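Local atomic coordinates of UDP-glucose:anthocyanidin 3-O-glucosyltransferase (Clitoria ternatea, PDB entry 4REL), a protein that belongs to the UDP-dependent glycosyltransferases of the GT-B fold, built from two domains with parallel beta-sheets, and is modelled here with KMP. Residues 178-181 / 182-186; 188-191 / 192-195. One frame throughout, in Å; residues are numbered along the deposited sequence. Where two conformers were deposited one is given.

Interaction 1 (178-181 / 182-186); sequences VPQD and MLDVG. With KMP (3,5,7-trihydroxy-2-(4-hydroxyphenyl)-4H-chromen-4-one), chain B.
V178 lays its CG1 methyl against CG of M182, 3.6 Å away, and the two side chains meet at about a right angle. The same methyl reaches CD2 of L183. It gets there because CG1 stands anti to the backbone N (chi1 175°), beside the carbonyl carbon. The SD of M182 lies farther along, near the ring of P179. This apolar side is the tight part of the turn. Backbone bonds close the turn itself: M182 N donates to P179 O at 3.2 Å. Q180 O is gripped twice, by L183 N at 2.9 Å and by D184 N.

The side that carries Q180 and D184 is looser and polar. Q180 is exposed, and its chain bends at chi2 (65°). NE2 thus comes within 3.1 Å of D184 OD1, in a nearly straight bond. The oxygen lies in the plane of the Q180 amide, but NE2 meets it from above the carboxylate plane.

A third face is turned to the ligand. D181 OD2 accepts a hydrogen bond of 2.7 Å from O29 of KMP. P179 and D181 both belong to the KMP pocket.

The turn lies in the loop between helices 148-157 and 191-197. V178 packs on I151 and C155 of the first helix. D181 touches F192 of the second.

Interaction 2 (188-191 / 192-195); sequences KETL and FSRT. With KMP (3,5,7-trihydroxy-2-(4-hydroxyphenyl)-4H-chromen-4-one), chain B.
E189 brings its CB to 3.9 Å from S193 OG. A water lies between E189 OE2 and S193 OG, 2.7 Å from the latter. The other carboxylate oxygen, OE1, accepts from G186 N. In one of the two conformers of R194, E189 CB also lies over a face of the guanidinium, offset toward the rim.

T190 comes next and exchanges two bonds with S193. T190 OG1 accepts from S193 N at 3.0 Å, and T190 N donates to S193 OG at 2.9 Å. Each hydroxyl sits between its backbone N and carbonyl carbon (chi1 61° and 74°), which turns it back to the partner's amide. T190 O accepts from R194 N.

L191 O takes two donors from T195. The N and OG1 of T195, the latter at 2.8 Å, arrive from opposite faces of the carbonyl plane. Just past L191, F192 meets KMP with its ring edge, CZ lying 3.4 Å from KMP O12.

T190 is the N-cap of helix 191-197, and its paired bonds with S193 form a capping box, at a helix start that lines the ligand pocket.

Interactions 1 and 2 follow each other along the chain, with centres 9 Å apart, and both touch KMP. Each is partly buried, with three buried residues. They differ in place. Residues 179-184 make a tight turn in the loop, and 185-186 run on from it, while 188-195 lead that loop into helix 191-197. Interaction 1 joins an apolar patch against helix 148-157 to a polar outer side. Interaction 2 relies mainly on helix-start hydrogen bonds, with helix 80-86 beside it. Their ligand contacts also differ: a carboxylate hydrogen bond from 178-186, a ring edge from 188-195. The two pack directly, as where D184 O lies 3.2 Å from E189 CG.

Interaction 1 (178-181 / 182-186)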
ATOM      1  N   VAL A 178      15.306   3.266  -6.341  1.00 14.80           N
ATOM      2  CA  VAL A 178      14.623   2.485  -7.377  1.00 15.05           C
ATOM      3  C   VAL A 178      14.375   1.037  -6.932  1.00 17.11           C
ATOM      4  O   VAL A 178      15.271   0.403  -6.373  1.00 19.82           O
ATOM      5  CB  VAL A 178      15.450   2.508  -8.677  1.00 16.17           C
ATOM      6  CG1 VAL A 178      14.842   1.604  -9.733  1.00 10.81           C
ATOM      7  CG2 VAL A 178      15.568   3.945  -9.197  1.00 20.23           C
ATOM      8  N   PRO A 179      13.154   0.513  -7.155  1.00 12.90           N
ATOM      9  CA  PRO A 179      12.904  -0.899  -6.830  1.00 13.60           C
ATOM     10  C   PRO A 179      13.905  -1.817  -7.532  1.00 19.19           C
ATOM     11  O   PRO A 179      14.088  -1.704  -8.749  1.00 15.56           O
ATOM     12  CB  PRO A 179      11.494  -1.139  -7.384  1.00 12.64           C
ATOM     13  CG  PRO A 179      10.830   0.201  -7.289  1.00 12.82           C
ATOM     14  CD  PRO A 179      11.933   1.189  -7.640  1.00 11.00           C
ATOM     15  N   GLN A 180      14.563  -2.698  -6.780  1.00 16.94           N
ATOM     16  CA  GLN A 180      15.536  -3.599  -7.390  1.00 16.58           C
ATOM     17  C   GLN A 180      14.890  -4.456  -8.479  1.00 17.02           C
ATOM     18  O   GLN A 180      15.531  -4.755  -9.489  1.00 17.24           O
ATOM     19  CB  GLN A 180      16.205  -4.487  -6.338  1.00 19.61           C
ATOM     20  CG  GLN A 180      17.286  -5.398  -6.894  1.00 23.05           C
ATOM     21  CD  GLN A 180      18.467  -4.627  -7.440  1.00 22.88           C
ATOM     22  OE1 GLN A 180      18.954  -3.685  -6.808  1.00 26.23           O
ATOM     23  NE2 GLN A 180      18.930  -5.012  -8.627  1.00 24.28           N
ATOM     24  N   ASP A 181      13.626  -4.831  -8.280  1.00 17.43           N
ATOM     25  CA  ASP A 181      12.913  -5.671  -9.248  1.00 23.73           C
ATOM     26  C   ASP A 181      12.992  -5.139 -10.681  1.00 21.28           C
ATOM     27  O   ASP A 181      13.061  -5.920 -11.634  1.00 21.52           O
ATOM     28  CB  ASP A 181      11.430  -5.835  -8.864  1.00 25.61           C
ATOM     29  CG  ASP A 181      11.217  -6.736  -7.657  1.00 30.13           C
ATOM     30  OD1 ASP A 181      11.997  -7.686  -7.457  1.00 32.85           O
ATOM     31  OD2 ASP A 181      10.250  -6.492  -6.908  1.00 33.00           O
ATOM     32  N   MET A 182      12.984  -3.818 -10.842  1.00 14.35           N
ATOM     33  CA  MET A 182      12.891  -3.263 -12.191  1.00 14.34           C
ATOM     34  C   MET A 182      14.250  -3.177 -12.864  1.00 12.88           C
ATOM     35  O   MET A 182      14.335  -2.949 -14.071  1.00 17.45           O
ATOM     36  CB  MET A 182      12.139  -1.924 -12.225  1.00 21.45           C
ATOM     37  CG  MET A 182      12.894  -0.714 -11.728  1.00 25.80           C
ATOM     38  SD  MET A 182      11.927   0.801 -12.026  1.00 25.68           S
ATOM     39  CE  MET A 182      11.836   0.801 -13.802  1.00 31.52           C
ATOM     40  N   LEU A 183      15.300  -3.398 -12.079  1.00 13.39           N
ATOM     41  CA  LEU A 183      16.665  -3.389 -12.592  1.00 13.65           C
ATOM     42  C   LEU A 183      17.176  -4.790 -12.951  1.00 19.11           C
ATOM     43  O   LEU A 183      18.076  -4.925 -13.789  1.00 18.31           O
ATOM     44  CB  LEU A 183      17.607  -2.759 -11.563  1.00 15.24           C
ATOM     45  CG  LEU A 183      17.325  -1.331 -11.099  1.00 20.73           C
ATOM     46  CD1 LEU A 183      18.412  -0.883 -10.140  1.00 21.54           C
ATOM     47  CD2 LEU A 183      17.231  -0.373 -12.280  1.00 19.44           C
ATOM     48  N   ASP A 184      16.630  -5.823 -12.304  1.00 20.73           N
ATOM     49  CA  ASP A 184      17.122  -7.191 -12.489  1.00 21.66           C
ATOM     50  C   ASP A 184      16.981  -7.642 -13.939  1.00 25.98           C
ATOM     51  O   ASP A 184      15.926  -7.475 -14.541  1.00 26.20           O
ATOM     52  CB  ASP A 184      16.361  -8.174 -11.596  1.00 23.32           C
ATOM     53  CG  ASP A 184      16.727  -8.048 -10.127  1.00 21.52           C
ATOM     54  OD1 ASP A 184      17.862  -7.621  -9.817  1.00 23.34           O
ATOM     55  OD2 ASP A 184      15.869  -8.388  -9.282  1.00 21.96           O
ATOM     56  N   VAL A 185      18.054  -8.210 -14.487  1.00 34.74           N
ATOM     57  CA  VAL A 185      18.031  -8.774 -15.834  1.00 39.71           C
ATOM     58  C   VAL A 185      18.556 -10.207 -15.801  1.00 37.26           C
ATOM     59  O   VAL A 185      19.429 -10.535 -14.997  1.00 47.12           O
ATOM     60  CB  VAL A 185      18.864  -7.930 -16.830  1.00 42.90           C
ATOM     61  CG1 VAL A 185      18.190  -6.586 -17.091  1.00 41.74           C
ATOM     62  CG2 VAL A 185      20.281  -7.731 -16.308  1.00 43.47           C
ATOM     63  N   GLY A 186      18.020 -11.062 -16.664  1.00 33.34           N
ATOM     64  CA  GLY A 186      18.477 -12.439 -16.733  1.00 35.70           C
ATOM     65  C   GLY A 186      17.843 -13.360 -15.707  1.00 36.92           C
ATOM     66  O   GLY A 186      16.645 -13.275 -15.444  1.00 34.69           O
TER
HETATM   67  C1  KMP B1001       7.419  -2.638  -6.720  1.00 19.06           C
HETATM   68  C2  KMP B1001       6.210  -2.429  -6.078  1.00 21.94           C
HETATM   69  C3  KMP B1001       5.615  -3.537  -5.301  1.00 18.97           C
HETATM   70  C4  KMP B1001       6.325  -4.830  -5.227  1.00 20.39           C
HETATM   71  C5  KMP B1001       7.530  -4.944  -5.909  1.00 19.25           C
HETATM   72  C6  KMP B1001       8.060  -3.873  -6.634  1.00 19.88           C
HETATM   73  C9  KMP B1001       4.325  -3.370  -4.591  1.00 24.66           C
HETATM   74  C10 KMP B1001       3.801  -4.533  -3.839  1.00 23.50           C
HETATM   75  C11 KMP B1001       4.597  -5.803  -3.831  1.00 23.32           C
HETATM   76  C14 KMP B1001       4.144  -7.025  -3.095  1.00 25.63           C
HETATM   77  C15 KMP B1001       2.848  -7.157  -2.600  1.00 29.35           C
HETATM   78  C16 KMP B1001       2.466  -8.303  -1.921  1.00 32.35           C
HETATM   79  C17 KMP B1001       3.379  -9.328  -1.725  1.00 33.15           C
HETATM   80  C18 KMP B1001       4.672  -9.207  -2.216  1.00 32.06           C
HETATM   81  C19 KMP B1001       5.050  -8.060  -2.901  1.00 27.69           C
HETATM   82  O12 KMP B1001       5.798  -5.880  -4.511  1.00 22.88           O
HETATM   83  O13 KMP B1001       3.709  -2.279  -4.636  1.00 26.23           O
HETATM   84  O24 KMP B1001       2.999 -10.450  -1.052  1.00 37.97           O
HETATM   85  O27 KMP B1001       2.621  -4.390  -3.174  1.00 23.83           O
HETATM   86  O29 KMP B1001       9.244  -4.043  -7.282  1.00 21.39           O
HETATM   87  O30 KMP B1001       5.567  -1.231  -6.150  1.00 26.17           O
HETATM   88  O   HOH W   1      13.706  -6.337 -14.181  1.00 21.96           O

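Interaction 2 (188-191 / 192-195)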
ATOM      1  N   LYS A 188      17.900 -13.380 -12.598  1.00 30.39           N
ATOM      2  CA  LYS A 188      17.301 -12.681 -11.466  1.00 25.07           C
ATOM      3  C   LYS A 188      15.851 -12.252 -11.752  1.00 23.71           C
ATOM      4  O   LYS A 188      15.073 -12.045 -10.815  1.00 29.49           O
ATOM      5  CB  LYS A 188      18.149 -11.466 -11.066  1.00 27.93           C
ATOM      6  CG  LYS A 188      19.267 -11.767 -10.066  1.00 35.40           C
ATOM      7  CD  LYS A 188      20.188 -10.559  -9.898  1.00 48.43           C
ATOM      8  CE  LYS A 188      21.204 -10.762  -8.776  1.00 53.13           C
ATOM      9  NZ  LYS A 188      20.601 -10.572  -7.424  1.00 53.33           N
ATOM     10  N   GLU A 189      15.490 -12.126 -13.030  1.00 17.11           N
ATOM     11  CA  GLU A 189      14.126 -11.703 -13.396  1.00 16.88           C
ATOM     12  C   GLU A 189      13.116 -12.758 -12.999  1.00 21.58           C
ATOM     13  O   GLU A 189      13.391 -13.955 -13.060  1.00 24.39           O
ATOM     14  CB  GLU A 189      13.988 -11.454 -14.895  1.00 24.60           C
ATOM     15  CG  GLU A 189      14.893 -10.379 -15.441  1.00 39.96           C
ATOM     16  CD  GLU A 189      14.592 -10.057 -16.890  1.00 47.66           C
ATOM     17  OE1 GLU A 189      15.517 -10.158 -17.727  1.00 55.28           O
ATOM     18  OE2 GLU A 189      13.432  -9.698 -17.184  1.00 42.68           O
ATOM     19  N   THR A 190      11.935 -12.317 -12.596  1.00 12.51           N
ATOM     20  CA  THR A 190      10.890 -13.254 -12.216  1.00 14.22           C
ATOM     21  C   THR A 190       9.652 -12.931 -13.030  1.00 13.77           C
ATOM     22  O   THR A 190       9.576 -11.861 -13.638  1.00 14.11           O
ATOM     23  CB  THR A 190      10.562 -13.151 -10.719  1.00 17.01           C
ATOM     24  OG1 THR A 190      10.098 -11.825 -10.426  1.00 14.65           O
ATOM     25  CG2 THR A 190      11.803 -13.466  -9.867  1.00 17.94           C
ATOM     26  N   LEU A 191       8.682 -13.839 -13.054  1.00 12.25           N
ATOM     27  CA  LEU A 191       7.447 -13.546 -13.769  1.00  9.32           C
ATOM     28  C   LEU A 191       6.823 -12.286 -13.181  1.00 13.81           C
ATOM     29  O   LEU A 191       6.259 -11.462 -13.905  1.00 14.19           O
ATOM     30  CB  LEU A 191       6.465 -14.725 -13.696  1.00 13.81           C
ATOM     31  CG  LEU A 191       5.080 -14.461 -14.283  1.00 17.35           C
ATOM     32  CD1 LEU A 191       5.175 -14.065 -15.741  1.00 22.76           C
ATOM     33  CD2 LEU A 191       4.208 -15.708 -14.128  1.00 15.74           C
ATOM     34  N   PHE A 192       6.961 -12.120 -11.869  1.00 12.26           N
ATOM     35  CA  PHE A 192       6.440 -10.932 -11.196  1.00 14.70           C
ATOM     36  C   PHE A 192       7.160  -9.671 -11.670  1.00 12.98           C
ATOM     37  O   PHE A 192       6.521  -8.672 -11.992  1.00 11.04           O
ATOM     38  CB  PHE A 192       6.552 -11.092  -9.679  1.00 13.23           C
ATOM     39  CG  PHE A 192       6.127  -9.880  -8.901  1.00 12.59           C
ATOM     40  CD1 PHE A 192       4.806  -9.463  -8.902  1.00 11.17           C
ATOM     41  CD2 PHE A 192       7.047  -9.176  -8.142  1.00 17.66           C
ATOM     42  CE1 PHE A 192       4.408  -8.352  -8.173  1.00 12.67           C
ATOM     43  CE2 PHE A 192       6.657  -8.062  -7.411  1.00 19.31           C
ATOM     44  CZ  PHE A 192       5.335  -7.654  -7.426  1.00 12.52           C
ATOM     45  N   SER A 193       8.489  -9.705 -11.724  1.00 11.90           N
ATOM     46  CA  SER A 193       9.210  -8.509 -12.161  1.00 12.07           C
ATOM     47  C   SER A 193       8.907  -8.174 -13.613  1.00 11.63           C
ATOM     48  O   SER A 193       8.789  -6.999 -13.967  1.00 12.92           O
ATOM     49  CB  SER A 193      10.727  -8.617 -11.930  1.00 13.56           C
ATOM     50  OG  SER A 193      11.334  -9.496 -12.857  1.00 14.67           O
ATOM     51  N   ARG A 194       8.773  -9.194 -14.457  1.00  9.09           N
ATOM     52  CA  ARG A 194       8.458  -8.982 -15.868  0.50 11.55           C
ATOM     53  C   ARG A 194       7.077  -8.367 -16.040  1.00 13.10           C
ATOM     54  O   ARG A 194       6.855  -7.524 -16.917  1.00 11.79           O
ATOM     55  CB  ARG A 194       8.542 -10.299 -16.641  0.50 13.26           C
ATOM     56  CG  ARG A 194       9.944 -10.888 -16.676  0.50 20.29           C
ATOM     57  CD  ARG A 194      10.000 -12.152 -17.525  0.50 25.24           C
ATOM     58  NE  ARG A 194      11.355 -12.692 -17.613  0.50 25.93           N
ATOM     59  CZ  ARG A 194      11.822 -13.674 -16.847  0.50 23.74           C
ATOM     60  NH1 ARG A 194      11.041 -14.236 -15.933  0.50 25.31           N
ATOM     61  NH2 ARG A 194      13.069 -14.097 -16.996  0.50 18.94           N
ATOM     62  N   THR A 195       6.147  -8.806 -15.203  1.00 10.98           N
ATOM     63  CA  THR A 195       4.795  -8.262 -15.196  1.00 11.67           C
ATOM     64  C   THR A 195       4.807  -6.773 -14.814  1.00 13.47           C
ATOM     65  O   THR A 195       4.195  -5.940 -15.495  1.00 12.52           O
ATOM     66  CB  THR A 195       3.901  -9.070 -14.237  1.00 12.16           C
ATOM     67  OG1 THR A 195       3.812 -10.426 -14.702  1.00 11.07           O
ATOM     68  CG2 THR A 195       2.519  -8.484 -14.173  1.00 11.01           C
TER
HETATM   69  C1  KMP B1001       7.419  -2.638  -6.720  1.00 19.06           C
HETATM   70  C2  KMP B1001       6.210  -2.429  -6.078  1.00 21.94           C
HETATM   71  C3  KMP B1001       5.615  -3.537  -5.301  1.00 18.97           C
HETATM   72  C4  KMP B1001       6.325  -4.830  -5.227  1.00 20.39           C
HETATM   73  C5  KMP B1001       7.530  -4.944  -5.909  1.00 19.25           C
HETATM   74  C6  KMP B1001       8.060  -3.873  -6.634  1.00 19.88           C
HETATM   75  C9  KMP B1001       4.325  -3.370  -4.591  1.00 24.66           C
HETATM   76  C10 KMP B1001       3.801  -4.533  -3.839  1.00 23.50           C
HETATM   77  C11 KMP B1001       4.597  -5.803  -3.831  1.00 23.32           C
HETATM   78  C14 KMP B1001       4.144  -7.025  -3.095  1.00 25.63           C
HETATM   79  C15 KMP B1001       2.848  -7.157  -2.600  1.00 29.35           C
HETATM   80  C16 KMP B1001       2.466  -8.303  -1.921  1.00 32.35           C
HETATM   81  C17 KMP B1001       3.379  -9.328  -1.725  1.00 33.15           C
HETATM   82  C18 KMP B1001       4.672  -9.207  -2.216  1.00 32.06           C
HETATM   83  C19 KMP B1001       5.050  -8.060  -2.901  1.00 27.69           C
HETATM   84  O12 KMP B1001       5.798  -5.880  -4.511  1.00 22.88           O
HETATM   85  O13 KMP B1001       3.709  -2.279  -4.636  1.00 26.23           O
HETATM   86  O24 KMP B1001       2.999 -10.450  -1.052  1.00 37.97           O
HETATM   87  O27 KMP B1001       2.621  -4.390  -3.174  1.00 23.83           O
HETATM   88  O29 KMP B1001       9.244  -4.043  -7.282  1.00 21.39           O
HETATM   89  O30 KMP B1001       5.567  -1.231  -6.150  1.00 26.17           O
HETATM   90  O   HOH W   2      13.573  -9.831 -10.328  1.00 25.96           O
HETATM   91  O   HOH W   3      12.074  -8.330 -15.138  1.00 26.45           O